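Local coordinates for protein complement factor MASP-3 (Homo sapiens, PDB 3DEM) that is a serine protease of complement's lectin pathway whose CUB1-EGF-CUB2 region carries the interaction sites for mannan-binding lectin and ficolins, at residues 10-15 against 110-115; 26-31 against 96-101; 169-174 against 273-278; 195-200 against 256-261. All coordinates share one frame; numbering follows the deposited sequence.

Contact 1 of 4, residues 10-15 against 110-115; sequences GQIQSP and TGFDAH
The ring of Phe112 turns one face to the backbone where Gln13 joins Ser14: Ser14 N stands 3.7 Å above the ring plane, offset toward the rim, with the Gln13 carbonyl carbon beside it, and Ala114 CB lies in plane at the ring edge. Phe112 CG sits between its own backbone N and carbonyl carbon (chi1 74°), which swings the ring back toward the strand across from it. The two strands are an antiparallel edge pair of one sheet in the first CUB domain, a beta sandwich. Ile12 and Ala114 form the hydrogen-bonded pair, Ile12 N to Ala114 O 2.8 Å and Ala114 N to Ile12 O 2.7 Å. Ile12 CG2 meets Phe112 CE1 at 3.9 Å on the inward face, which Trp29 and Ile97 of the other sheet cover. On the other face Gln11 and His115 run side by side, amide and imidazole planes 20° apart, and His139 of the second subunit stacks on His115, which brings this face into the dimer interface. Past the last paired residues the strands stay joined: Ser14 N reaches Phe112 O at 3.2 Å, and Phe112 N gives its hydrogen to Ser14 OG at 3.0 Å. Ser14 OG also lies 2.8 Å from a water, whose probable donation to Thr110 O spans 3.0 Å.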
loop_
_atom_site.group_PDB
_atom_site.type_symbol
_atom_site.label_atom_id
_atom_site.label_comp_id
_atom_site.label_asym_id
_atom_site.label_seq_id
_atom_site.Cartn_x
_atom_site.Cartn_y
_atom_site.Cartn_z
ATOM N N GLY A 10 12.201 -8.343 4.084
ATOM C CA GLY A 10 13.426 -8.985 4.551
ATOM C C GLY A 10 14.457 -8.017 5.085
ATOM O O GLY A 10 14.338 -6.815 4.897
ATOM N N GLN A 11 15.471 -8.554 5.759
ATOM C CA GLN A 11 16.577 -7.772 6.299
ATOM C C GLN A 11 17.883 -8.287 5.727
ATOM O O GLN A 11 18.037 -9.482 5.488
ATOM C CB GLN A 11 16.661 -7.911 7.819
ATOM C CG GLN A 11 15.439 -7.468 8.599
ATOM C CD GLN A 11 15.670 -7.526 10.107
ATOM O OE1 GLN A 11 14.869 -8.100 10.851
ATOM N NE2 GLN A 11 16.776 -6.943 10.560
ATOM N N ILE A 12 18.835 -7.387 5.532
ATOM C CA ILE A 12 20.155 -7.763 5.044
ATOM C C ILE A 12 21.218 -6.977 5.801
ATOM O O ILE A 12 21.048 -5.788 6.061
ATOM C CB ILE A 12 20.291 -7.480 3.538
ATOM C CG1 ILE A 12 19.377 -8.401 2.732
ATOM C CG2 ILE A 12 21.719 -7.661 3.083
ATOM C CD1 ILE A 12 19.213 -7.954 1.292
ATOM N N GLN A 13 22.306 -7.651 6.156
ATOM C CA GLN A 13 23.428 -7.031 6.849
ATOM C C GLN A 13 24.710 -7.369 6.117
ATOM O O GLN A 13 24.773 -8.356 5.386
ATOM C CB GLN A 13 23.548 -7.571 8.280
ATOM C CG GLN A 13 22.273 -7.520 9.099
ATOM C CD GLN A 13 22.395 -8.272 10.401
ATOM O OE1 GLN A 13 23.363 -9.008 10.624
ATOM N NE2 GLN A 13 21.414 -8.093 11.279
ATOM N N SER A 14 25.739 -6.556 6.324
ATOM C CA SER A 14 27.074 -6.879 5.834
ATOM C C SER A 14 27.657 -8.032 6.650
ATOM O O SER A 14 27.295 -8.221 7.818
ATOM C CB SER A 14 27.983 -5.657 5.945
ATOM O OG SER A 14 27.899 -5.099 7.243
ATOM N N PRO A 15 28.558 -8.814 6.037
ATOM C CA PRO A 15 29.252 -9.866 6.776
ATOM C C PRO A 15 29.907 -9.300 8.032
ATOM O O PRO A 15 30.611 -8.286 7.961
ATOM C CB PRO A 15 30.331 -10.334 5.797
ATOM C CG PRO A 15 29.801 -9.996 4.457
ATOM C CD PRO A 15 28.967 -8.758 4.623
ATOM N N THR A 110 32.061 -0.705 10.106
ATOM C CA THR A 110 31.119 -1.679 10.648
ATOM C C THR A 110 30.024 -2.108 9.674
ATOM O O THR A 110 29.129 -2.874 10.036
ATOM C CB THR A 110 30.476 -1.176 11.957
ATOM O OG1 THR A 110 29.913 0.125 11.743
ATOM C CG2 THR A 110 31.515 -1.110 13.073
ATOM N N GLY A 111 30.096 -1.612 8.443
ATOM C CA GLY A 111 29.201 -2.071 7.387
ATOM C C GLY A 111 27.816 -1.447 7.379
ATOM O O GLY A 111 27.662 -0.249 7.625
ATOM N N PHE A 112 26.802 -2.261 7.094
ATOM C CA PHE A 112 25.447 -1.744 6.927
ATOM C C PHE A 112 24.349 -2.682 7.438
ATOM O O PHE A 112 24.568 -3.878 7.639
ATOM C CB PHE A 112 25.195 -1.410 5.454
ATOM C CG PHE A 112 25.000 -2.622 4.585
ATOM C CD1 PHE A 112 23.727 -3.105 4.319
ATOM C CD2 PHE A 112 26.089 -3.285 4.045
ATOM C CE1 PHE A 112 23.547 -4.225 3.525
ATOM C CE2 PHE A 112 25.917 -4.404 3.254
ATOM C CZ PHE A 112 24.646 -4.875 2.993
ATOM N N ASP A 113 23.168 -2.110 7.644
ATOM C CA ASP A 113 21.971 -2.843 8.022
ATOM C C ASP A 113 20.842 -2.329 7.124
ATOM O O ASP A 113 20.512 -1.141 7.148
ATOM C CB ASP A 113 21.653 -2.607 9.501
ATOM C CG ASP A 113 20.338 -3.245 9.935
ATOM O OD1 ASP A 113 19.987 -4.329 9.416
ATOM O OD2 ASP A 113 19.657 -2.659 10.806
ATOM N N ALA A 114 20.263 -3.220 6.323
ATOM C CA ALA A 114 19.265 -2.815 5.339
ATOM C C ALA A 114 17.959 -3.601 5.450
ATOM O O ALA A 114 17.937 -4.739 5.917
ATOM C CB ALA A 114 19.832 -2.918 3.929
ATOM N N HIS A 115 16.875 -2.974 5.009
ATOM C CA HIS A 115 15.545 -3.562 5.061
ATOM C C HIS A 115 14.833 -3.323 3.741
ATOM O O HIS A 115 14.936 -2.244 3.165
ATOM C CB HIS A 115 14.742 -2.932 6.198
ATOM C CG HIS A 115 15.307 -3.209 7.556
ATOM N ND1 HIS A 115 16.412 -2.550 8.052
ATOM C CD2 HIS A 115 14.930 -4.085 8.515
ATOM C CE1 HIS A 115 16.688 -3.005 9.260
ATOM N NE2 HIS A 115 15.802 -3.936 9.565
HETATM O O HOH W 1 29.877 -5.613 9.128
#

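Contact 2 of 4, residues 26-31 against 96-101; sequences EVTWNI and SITFRS
Thr28 and Thr98 face each other as a non-hydrogen-bonded pair, and their hydroxyls close the gap between the strands: Thr28 OG1 and Thr98 OG1 are 2.8 Å apart, and either could be the donor. Each OG1 lies anti to its own carbonyl carbon (chi1 -66° and -64°), which leaves each CG2 running along its own strand, and Thr98 CG2 packs on Glu26 CG at 3.9 Å. At the next non-hydrogen-bonded pair, two residues along, Ser96 OG donates to Asn30 OD1 at 2.8 Å, nearly head-on to the amide oxygen. The opposite face is apolar. Trp29 CE3 touches Ile97 CG2 at 3.9 Å, the side chains crossing at an angle, and Trp29 CZ3 reaches Phe99 CB at 4.0 Å, the latter carbon lying near the indole plane at its edge; Val27 CG1 from the same strand rests on an indole face. Ile31 CD1 and Ile97 CD1 touch at 3.8 Å. Behind these side chains, Val27 with Phe99 and Trp29 with Ile97 form two complete antiparallel hydrogen-bonded pairs, Trp29 N to Ile97 O being 2.7 Å. Further out, Ile12 of the facing sheet packs against Trp29 and Ile97, and Tyr21 meets the Phe99 ring edge-to-face. In this outermost strand pair of a CUB sandwich layer, hydroxyl-hydroxyl and hydroxyl-to-amide hydrogen bonds link the polar face, while the apolar face turns toward the facing sheet, burying Ile97 and Phe99 but only partly covering Val27 and Trp29.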
loop_
_atom_site.group_PDB
_atom_site.type_symbol
_atom_site.label_atom_id
_atom_site.label_comp_id
_atom_site.label_asym_id
_atom_site.label_seq_id
_atom_site.Cartn_x
_atom_site.Cartn_y
_atom_site.Cartn_z
ATOM N N GLU A 26 32.775 -10.376 -0.982
ATOM C CA GLU A 26 31.792 -9.951 -1.958
ATOM C C GLU A 26 30.551 -10.819 -1.851
ATOM O O GLU A 26 30.598 -12.026 -2.077
ATOM C CB GLU A 26 32.359 -10.013 -3.376
ATOM C CG GLU A 26 31.425 -9.402 -4.415
ATOM C CD GLU A 26 32.030 -9.353 -5.803
ATOM O OE1 GLU A 26 31.286 -9.023 -6.749
ATOM O OE2 GLU A 26 33.241 -9.639 -5.945
ATOM N N VAL A 27 29.440 -10.191 -1.500
ATOM C CA VAL A 27 28.186 -10.902 -1.325
ATOM C C VAL A 27 27.100 -10.227 -2.148
ATOM O O VAL A 27 26.971 -9.004 -2.141
ATOM C CB VAL A 27 27.765 -10.937 0.160
ATOM C CG1 VAL A 27 26.566 -11.863 0.360
ATOM C CG2 VAL A 27 28.937 -11.377 1.037
ATOM N N THR A 28 26.335 -11.032 -2.870
ATOM C CA THR A 28 25.219 -10.533 -3.654
ATOM C C THR A 28 23.911 -11.114 -3.128
ATOM O O THR A 28 23.818 -12.311 -2.868
ATOM C CB THR A 28 25.380 -10.888 -5.147
ATOM O OG1 THR A 28 26.516 -10.199 -5.683
ATOM C CG2 THR A 28 24.136 -10.493 -5.940
ATOM N N TRP A 29 22.911 -10.259 -2.950
ATOM C CA TRP A 29 21.566 -10.710 -2.606
ATOM C C TRP A 29 20.628 -10.393 -3.757
ATOM O O TRP A 29 20.512 -9.239 -4.155
ATOM C CB TRP A 29 21.053 -10.006 -1.348
ATOM C CG TRP A 29 21.842 -10.308 -0.121
ATOM C CD1 TRP A 29 21.661 -11.359 0.730
ATOM C CD2 TRP A 29 22.935 -9.548 0.405
ATOM N NE1 TRP A 29 22.579 -11.304 1.749
ATOM C CE2 TRP A 29 23.371 -10.201 1.575
ATOM C CE3 TRP A 29 23.593 -8.382 -0.003
ATOM C CZ2 TRP A 29 24.435 -9.726 2.344
ATOM C CZ3 TRP A 29 24.647 -7.911 0.766
ATOM C CH2 TRP A 29 25.056 -8.581 1.924
ATOM N N ASN A 30 19.960 -11.411 -4.287
ATOM C CA ASN A 30 18.949 -11.194 -5.315
ATOM C C ASN A 30 17.546 -11.208 -4.706
ATOM O O ASN A 30 17.154 -12.174 -4.054
ATOM C CB ASN A 30 19.067 -12.233 -6.436
ATOM C CG ASN A 30 20.287 -12.008 -7.321
ATOM O OD1 ASN A 30 20.946 -10.972 -7.238
ATOM N ND2 ASN A 30 20.589 -12.982 -8.176
ATOM N N ILE A 31 16.804 -10.125 -4.906
ATOM C CA ILE A 31 15.455 -10.014 -4.360
ATOM C C ILE A 31 14.416 -9.992 -5.472
ATOM O O ILE A 31 14.405 -9.092 -6.307
ATOM C CB ILE A 31 15.288 -8.740 -3.516
ATOM C CG1 ILE A 31 16.370 -8.661 -2.436
ATOM C CG2 ILE A 31 13.903 -8.694 -2.894
ATOM C CD1 ILE A 31 16.466 -7.306 -1.784
ATOM N N SER A 96 18.925 -6.441 -7.237
ATOM C CA SER A 96 20.148 -7.130 -6.853
ATOM C C SER A 96 21.024 -6.184 -6.043
ATOM O O SER A 96 21.176 -5.010 -6.389
ATOM C CB SER A 96 20.896 -7.633 -8.094
ATOM O OG SER A 96 22.001 -8.443 -7.733
ATOM N N ILE A 97 21.578 -6.697 -4.953
ATOM C CA ILE A 97 22.411 -5.907 -4.058
ATOM C C ILE A 97 23.753 -6.596 -3.870
ATOM O O ILE A 97 23.804 -7.776 -3.519
ATOM C CB ILE A 97 21.741 -5.738 -2.673
ATOM C CG1 ILE A 97 20.393 -5.023 -2.809
ATOM C CG2 ILE A 97 22.651 -4.978 -1.709
ATOM C CD1 ILE A 97 19.550 -5.085 -1.560
ATOM N N THR A 98 24.834 -5.863 -4.107
ATOM C CA THR A 98 26.175 -6.391 -3.890
ATOM C C THR A 98 26.949 -5.539 -2.888
ATOM O O THR A 98 27.079 -4.326 -3.061
ATOM C CB THR A 98 26.969 -6.481 -5.215
ATOM O OG1 THR A 98 26.327 -7.412 -6.092
ATOM C CG2 THR A 98 28.411 -6.937 -4.967
ATOM N N PHE A 99 27.439 -6.177 -1.832
ATOM C CA PHE A 99 28.396 -5.536 -0.944
ATOM C C PHE A 99 29.792 -6.026 -1.295
ATOM O O PHE A 99 30.047 -7.230 -1.312
ATOM C CB PHE A 99 28.087 -5.844 0.523
ATOM C CG PHE A 99 29.215 -5.498 1.464
ATOM C CD1 PHE A 99 29.459 -4.182 1.825
ATOM C CD2 PHE A 99 30.031 -6.492 1.984
ATOM C CE1 PHE A 99 30.499 -3.862 2.685
ATOM C CE2 PHE A 99 31.074 -6.180 2.848
ATOM C CZ PHE A 99 31.304 -4.864 3.198
ATOM N N ARG A 100 30.693 -5.099 -1.593
ATOM C CA ARG A 100 32.067 -5.465 -1.887
ATOM C C ARG A 100 33.035 -4.767 -0.951
ATOM O O ARG A 100 32.902 -3.578 -0.671
ATOM C CB ARG A 100 32.440 -5.131 -3.330
ATOM C CG ARG A 100 33.814 -5.666 -3.720
ATOM C CD ARG A 100 34.730 -4.554 -4.195
ATOM N NE ARG A 100 36.083 -5.031 -4.459
ATOM C CZ ARG A 100 37.075 -4.252 -4.876
ATOM N NH1 ARG A 100 36.865 -2.958 -5.071
ATOM N NH2 ARG A 100 38.278 -4.766 -5.094
ATOM N N SER A 101 34.021 -5.526 -0.492
ATOM C CA SER A 101 35.070 -5.022 0.365
ATOM C C SER A 101 36.390 -5.385 -0.308
ATOM O O SER A 101 36.632 -6.554 -0.606
ATOM C CB SER A 101 34.960 -5.690 1.737
ATOM O OG SER A 101 35.950 -5.223 2.631
#

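Contact 3 of 4, residues 169-174 against 273-278; sequences NLFTQR and LSYRAA
Gln173 O accepts the phenol proton of Tyr275, OH to O 2.8 Å, the hydroxyl coming from above the carbonyl plane, 36° out of it, while the oxygen itself lies near the plane of the tyrosine ring at its edge. The next carbonyl along is also satisfied, Arg174 O accepting from Ala277 N at 2.8 Å, and Ala277 CB lies 3.5 Å from Arg174 O. Ala277 O is met in turn, though weakly, by Arg174 NH1 at 3.5 Å; a chain bent at chi2 and chi3 brings the guanidinium edge back to Ala277 O at the end of the strand, where its charge also lies near the C-terminal carboxylate of Ala278 without any N-H directed at it. Arg276 instead donates within its own strand, NH1 to Ser274 OG 2.8 Å. Phe171 brings its CB to the phenol, 3.4 Å from Tyr275 OH, and crosses the ring obliquely. The Phe171 backbone makes probable hydrogen bonds to Thr196 and Glu198. The Asn169 side chain is satisfied at both ends, ND2 giving to Leu194 O and OD1 accepting from Thr196 N, and Ile197 packs on Tyr275. The segment 169-174 thus runs from beside strand 192-198 of one sheet to strand 272-277 of the other, as a loop entering the first strand of a CUB beta sandwich.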
loop_
_atom_site.group_PDB
_atom_site.type_symbol
_atom_site.label_atom_id
_atom_site.label_comp_id
_atom_site.label_asym_id
_atom_site.label_seq_id
_atom_site.Cartn_x
_atom_site.Cartn_y
_atom_site.Cartn_z
ATOM N N ASN A 169 -33.672 -1.490 -31.667
ATOM C CA ASN A 169 -34.454 -0.426 -32.270
ATOM C C ASN A 169 -35.208 -0.899 -33.507
ATOM O O ASN A 169 -34.911 -1.955 -34.070
ATOM C CB ASN A 169 -33.540 0.741 -32.634
ATOM C CG ASN A 169 -32.477 0.344 -33.650
ATOM O OD1 ASN A 169 -32.780 0.115 -34.821
ATOM N ND2 ASN A 169 -31.228 0.253 -33.203
ATOM N N LEU A 170 -36.187 -0.107 -33.918
ATOM C CA LEU A 170 -36.934 -0.354 -35.139
ATOM C C LEU A 170 -37.710 0.908 -35.454
ATOM O O LEU A 170 -38.628 1.274 -34.725
ATOM C CB LEU A 170 -37.877 -1.554 -34.987
ATOM C CG LEU A 170 -38.711 -1.909 -36.225
ATOM C CD1 LEU A 170 -37.819 -2.318 -37.387
ATOM C CD2 LEU A 170 -39.732 -2.993 -35.927
ATOM N N PHE A 171 -37.312 1.585 -36.526
ATOM C CA PHE A 171 -37.943 2.831 -36.932
ATOM C C PHE A 171 -39.012 2.558 -37.985
ATOM O O PHE A 171 -38.711 2.077 -39.078
ATOM C CB PHE A 171 -36.886 3.809 -37.445
ATOM C CG PHE A 171 -35.861 4.186 -36.410
ATOM C CD1 PHE A 171 -36.008 5.343 -35.653
ATOM C CD2 PHE A 171 -34.754 3.379 -36.183
ATOM C CE1 PHE A 171 -35.067 5.695 -34.700
ATOM C CE2 PHE A 171 -33.808 3.720 -35.222
ATOM C CZ PHE A 171 -33.969 4.887 -34.479
ATOM N N THR A 172 -40.264 2.848 -37.642
ATOM C CA THR A 172 -41.390 2.523 -38.511
ATOM C C THR A 172 -42.189 3.747 -38.925
ATOM O O THR A 172 -43.071 3.664 -39.784
ATOM C CB THR A 172 -42.357 1.547 -37.834
ATOM O OG1 THR A 172 -42.866 2.138 -36.632
ATOM C CG2 THR A 172 -41.655 0.243 -37.499
ATOM N N GLN A 173 -41.900 4.879 -38.300
ATOM C CA GLN A 173 -42.603 6.101 -38.643
ATOM C C GLN A 173 -42.110 6.645 -39.979
ATOM O O GLN A 173 -41.011 6.309 -40.429
ATOM C CB GLN A 173 -42.473 7.134 -37.522
ATOM C CG GLN A 173 -43.285 6.777 -36.278
ATOM C CD GLN A 173 -42.900 7.610 -35.068
ATOM O OE1 GLN A 173 -41.743 8.003 -34.912
ATOM N NE2 GLN A 173 -43.871 7.882 -34.199
ATOM N N ARG A 174 -42.939 7.472 -40.608
ATOM C CA ARG A 174 -42.639 8.034 -41.921
ATOM C C ARG A 174 -41.360 8.859 -41.931
ATOM O O ARG A 174 -40.688 8.959 -42.955
ATOM C CB ARG A 174 -43.796 8.901 -42.386
ATOM C CG ARG A 174 -44.953 8.128 -42.960
ATOM C CD ARG A 174 -44.911 8.171 -44.462
ATOM N NE ARG A 174 -46.254 8.275 -45.020
ATOM C CZ ARG A 174 -46.538 8.943 -46.130
ATOM N NH1 ARG A 174 -45.571 9.572 -46.791
ATOM N NH2 ARG A 174 -47.785 8.989 -46.573
ATOM N N LEU A 273 -28.307 11.280 -38.689
ATOM C CA LEU A 273 -29.025 11.362 -39.942
ATOM C C LEU A 273 -30.512 11.488 -39.680
ATOM O O LEU A 273 -31.009 11.119 -38.607
ATOM C CB LEU A 273 -28.716 10.158 -40.847
ATOM C CG LEU A 273 -29.187 8.753 -40.465
ATOM C CD1 LEU A 273 -30.670 8.556 -40.818
ATOM C CD2 LEU A 273 -28.326 7.715 -41.160
ATOM N N SER A 274 -31.218 12.037 -40.655
ATOM C CA SER A 274 -32.661 11.997 -40.639
ATOM C C SER A 274 -33.107 11.221 -41.865
ATOM O O SER A 274 -32.447 11.251 -42.903
ATOM C CB SER A 274 -33.252 13.409 -40.649
ATOM O OG SER A 274 -32.904 14.093 -41.840
ATOM N N TYR A 275 -34.221 10.514 -41.742
ATOM C CA TYR A 275 -34.770 9.795 -42.875
ATOM C C TYR A 275 -36.202 10.210 -43.112
ATOM O O TYR A 275 -36.879 10.669 -42.197
ATOM C CB TYR A 275 -34.696 8.280 -42.655
ATOM C CG TYR A 275 -35.734 7.740 -41.696
ATOM C CD1 TYR A 275 -37.038 7.476 -42.121
ATOM C CD2 TYR A 275 -35.418 7.490 -40.370
ATOM C CE1 TYR A 275 -37.996 6.985 -41.247
ATOM C CE2 TYR A 275 -36.364 6.998 -39.490
ATOM C CZ TYR A 275 -37.651 6.749 -39.934
ATOM O OH TYR A 275 -38.598 6.260 -39.068
ATOM N N ARG A 276 -36.652 10.026 -44.345
ATOM C CA ARG A 276 -38.002 10.363 -44.753
ATOM C C ARG A 276 -38.467 9.334 -45.768
ATOM O O ARG A 276 -37.763 9.036 -46.728
ATOM C CB ARG A 276 -38.040 11.760 -45.377
ATOM C CG ARG A 276 -37.811 12.865 -44.375
ATOM C CD ARG A 276 -37.498 14.200 -45.033
ATOM N NE ARG A 276 -37.208 15.207 -44.015
ATOM C CZ ARG A 276 -36.078 15.254 -43.316
ATOM N NH1 ARG A 276 -35.125 14.359 -43.531
ATOM N NH2 ARG A 276 -35.902 16.197 -42.400
ATOM N N ALA A 277 -39.650 8.784 -45.543
ATOM C CA ALA A 277 -40.231 7.829 -46.471
ATOM C C ALA A 277 -41.081 8.558 -47.492
ATOM O O ALA A 277 -42.122 9.111 -47.151
ATOM C CB ALA A 277 -41.069 6.808 -45.727
ATOM N N ALA A 278 -40.625 8.565 -48.741
ATOM C CA ALA A 278 -41.386 9.164 -49.840
ATOM C C ALA A 278 -42.456 8.192 -50.337
ATOM O O ALA A 278 -42.243 6.968 -50.387
ATOM C CB ALA A 278 -40.452 9.564 -50.982
ATOM O OXT ALA A 278 -43.559 8.619 -50.701
#

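Contact 4 of 4, residues 195-200 against 256-261; sequences YTIELE and VLILFH
Tyr195-Ile258 and Ile197-Val256 are two consecutive hydrogen-bonded pairs of antiparallel strands running 171° apart, each closed by two backbone bonds, with Tyr195 N to Ile258 O 2.9 Å and Ile258 N to Tyr195 O almost perfectly straight at 179°. Tyr195, Ile197, Val256 and Ile258 send their side chains to the same face. Tyr195 CB sits 4.1 Å from Ile258 CB, and with CG anti to the carbonyl carbon (chi1 -53°) the phenol ring is laid along the strand opposite, so that its CE2 reaches Phe260 CB at 4.2 Å, near the ring plane at its edge. Further along, Ile197 CB and Val256 CB are 4.3 Å apart, as are Ile197 CD1 and Ile258 CD1. Trp271 meets Tyr195 with its ring nearly perpendicular and Phe260 edge-to-face, while Tyr275 and Leu273 of the facing sheet close over Ile197 and Ile258. Thr196 and Leu257 form the non-hydrogen-bonded pair between them, side chains on the other face: Leu257 CD1 leans to Tyr195 O at 3.5 Å and to Thr196 OG1 at 3.9 Å. Across this interface the polar bonds belong to the backbone alone, and the side chains add only apolar packing, as expected of strands whose inner face fills the core of the second CUB sandwich.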
loop_
_atom_site.group_PDB
_atom_site.type_symbol
_atom_site.label_atom_id
_atom_site.label_comp_id
_atom_site.label_asym_id
_atom_site.label_seq_id
_atom_site.Cartn_x
_atom_site.Cartn_y
_atom_site.Cartn_z
ATOM N N TYR A 195 -29.117 -0.345 -36.798
ATOM C CA TYR A 195 -30.303 0.494 -36.867
ATOM C C TYR A 195 -31.169 0.055 -38.037
ATOM O O TYR A 195 -30.694 -0.029 -39.175
ATOM C CB TYR A 195 -29.916 1.958 -37.039
ATOM C CG TYR A 195 -28.932 2.461 -36.011
ATOM C CD1 TYR A 195 -29.364 2.954 -34.788
ATOM C CD2 TYR A 195 -27.562 2.456 -36.274
ATOM C CE1 TYR A 195 -28.457 3.428 -33.851
ATOM C CE2 TYR A 195 -26.653 2.916 -35.347
ATOM C CZ TYR A 195 -27.102 3.398 -34.141
ATOM O OH TYR A 195 -26.191 3.858 -33.221
ATOM N N THR A 196 -32.440 -0.211 -37.763
ATOM C CA THR A 196 -33.328 -0.764 -38.776
ATOM C C THR A 196 -34.531 0.124 -39.068
ATOM O O THR A 196 -35.317 0.441 -38.168
ATOM C CB THR A 196 -33.821 -2.158 -38.353
ATOM O OG1 THR A 196 -32.698 -2.950 -37.970
ATOM C CG2 THR A 196 -34.556 -2.845 -39.492
ATOM N N ILE A 197 -34.665 0.523 -40.330
ATOM C CA ILE A 197 -35.820 1.281 -40.772
ATOM C C ILE A 197 -36.718 0.321 -41.541
ATOM O O ILE A 197 -36.273 -0.326 -42.497
ATOM C CB ILE A 197 -35.425 2.488 -41.656
ATOM C CG1 ILE A 197 -34.426 3.393 -40.919
ATOM C CG2 ILE A 197 -36.671 3.284 -42.079
ATOM C CD1 ILE A 197 -33.811 4.463 -41.790
ATOM N N GLU A 198 -37.963 0.187 -41.097
ATOM C CA GLU A 198 -38.927 -0.678 -41.764
ATOM C C GLU A 198 -40.224 0.071 -42.007
ATOM O O GLU A 198 -40.974 0.326 -41.070
ATOM C CB GLU A 198 -39.230 -1.902 -40.902
ATOM C CG GLU A 198 -38.089 -2.882 -40.778
ATOM C CD GLU A 198 -38.334 -4.158 -41.555
ATOM O OE1 GLU A 198 -39.271 -4.164 -42.398
ATOM O OE2 GLU A 198 -37.597 -5.149 -41.310
ATOM N N LEU A 199 -40.488 0.420 -43.260
ATOM C CA LEU A 199 -41.764 1.035 -43.617
ATOM C C LEU A 199 -42.627 0.060 -44.397
ATOM O O LEU A 199 -42.168 -1.005 -44.802
ATOM C CB LEU A 199 -41.548 2.290 -44.456
ATOM C CG LEU A 199 -40.481 3.267 -43.970
ATOM C CD1 LEU A 199 -40.304 4.358 -45.005
ATOM C CD2 LEU A 199 -40.844 3.856 -42.611
ATOM N N GLU A 200 -43.880 0.445 -44.613
ATOM C CA GLU A 200 -44.819 -0.352 -45.386
ATOM C C GLU A 200 -44.399 -0.423 -46.854
ATOM O O GLU A 200 -43.690 0.450 -47.356
ATOM C CB GLU A 200 -46.225 0.239 -45.258
ATOM C CG GLU A 200 -47.261 -0.372 -46.178
ATOM C CD GLU A 200 -48.544 0.443 -46.231
ATOM O OE1 GLU A 200 -48.633 1.463 -45.510
ATOM O OE2 GLU A 200 -49.460 0.064 -46.992
ATOM N N VAL A 256 -34.325 -0.320 -44.677
ATOM C CA VAL A 256 -32.913 0.021 -44.728
ATOM C C VAL A 256 -32.222 -0.457 -43.459
ATOM O O VAL A 256 -32.779 -0.356 -42.359
ATOM C CB VAL A 256 -32.711 1.555 -44.859
ATOM C CG1 VAL A 256 -31.238 1.907 -44.786
ATOM C CG2 VAL A 256 -33.340 2.076 -46.156
ATOM N N LEU A 257 -31.015 -0.992 -43.609
ATOM C CA LEU A 257 -30.195 -1.319 -42.452
ATOM C C LEU A 257 -28.947 -0.452 -42.401
ATOM O O LEU A 257 -28.215 -0.336 -43.383
ATOM C CB LEU A 257 -29.794 -2.795 -42.452
ATOM C CG LEU A 257 -28.762 -3.164 -41.381
ATOM C CD1 LEU A 257 -29.392 -3.201 -39.983
ATOM C CD2 LEU A 257 -28.076 -4.485 -41.707
ATOM N N ILE A 258 -28.712 0.160 -41.248
ATOM C CA ILE A 258 -27.504 0.926 -41.015
ATOM C C ILE A 258 -26.672 0.178 -39.981
ATOM O O ILE A 258 -27.132 -0.091 -38.864
ATOM C CB ILE A 258 -27.821 2.345 -40.508
ATOM C CG1 ILE A 258 -28.680 3.099 -41.531
ATOM C CG2 ILE A 258 -26.539 3.118 -40.230
ATOM C CD1 ILE A 258 -29.646 4.075 -40.910
ATOM N N LEU A 259 -25.453 -0.177 -40.370
ATOM C CA LEU A 259 -24.508 -0.799 -39.465
ATOM C C LEU A 259 -23.405 0.195 -39.119
ATOM O O LEU A 259 -22.772 0.773 -40.009
ATOM C CB LEU A 259 -23.911 -2.065 -40.089
ATOM C CG LEU A 259 -22.869 -2.825 -39.250
ATOM C CD1 LEU A 259 -22.891 -4.324 -39.526
ATOM C CD2 LEU A 259 -21.465 -2.268 -39.466
ATOM N N PHE A 260 -23.197 0.403 -37.824
ATOM C CA PHE A 260 -22.123 1.258 -37.348
ATOM C C PHE A 260 -21.136 0.459 -36.511
ATOM O O PHE A 260 -21.489 -0.075 -35.465
ATOM C CB PHE A 260 -22.671 2.447 -36.547
ATOM C CG PHE A 260 -21.604 3.374 -36.026
ATOM C CD1 PHE A 260 -20.591 3.829 -36.865
ATOM C CD2 PHE A 260 -21.621 3.804 -34.704
ATOM C CE1 PHE A 260 -19.604 4.686 -36.390
ATOM C CE2 PHE A 260 -20.641 4.662 -34.219
ATOM C CZ PHE A 260 -19.629 5.105 -35.066
ATOM N N HIS A 261 -19.900 0.376 -36.988
ATOM C CA HIS A 261 -18.859 -0.382 -36.303
ATOM C C HIS A 261 -17.837 0.573 -35.703
ATOM O O HIS A 261 -17.391 1.500 -36.372
ATOM C CB HIS A 261 -18.163 -1.335 -37.285
ATOM C CG HIS A 261 -17.068 -2.161 -36.670
ATOM N ND1 HIS A 261 -15.750 -1.753 -36.644
ATOM C CD2 HIS A 261 -17.095 -3.379 -36.080
ATOM C CE1 HIS A 261 -15.017 -2.677 -36.048
ATOM N NE2 HIS A 261 -15.808 -3.674 -35.697
#

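In the fold
Contacts 1 and 2 belong to the first CUB domain and contacts 3 and 4 to the second, with about 78 Å between the centres of contacts 1 and 3. Contacts 1 and 2 come from the two facing sheets of one sandwich and meet where Trp29 packs on Ile12 and Phe112. Contacts 3 and 4 repeat that relation, except that contact 3 joins a loop to the final strand and is tied to contact 4 through the backbone of Phe171. Contacts 1 and 4 are largely buried; contacts 2 and 3 are partly exposed. Contact 2 adds side-chain to side-chain hydrogen bonds to its backbone ladder, and contact 1 a serine hydroxyl bound to backbone. Contact 3 pairs a tyrosine hydroxyl and a backbone N-H with loop carbonyls; contact 4 combines backbone bonds with apolar packing.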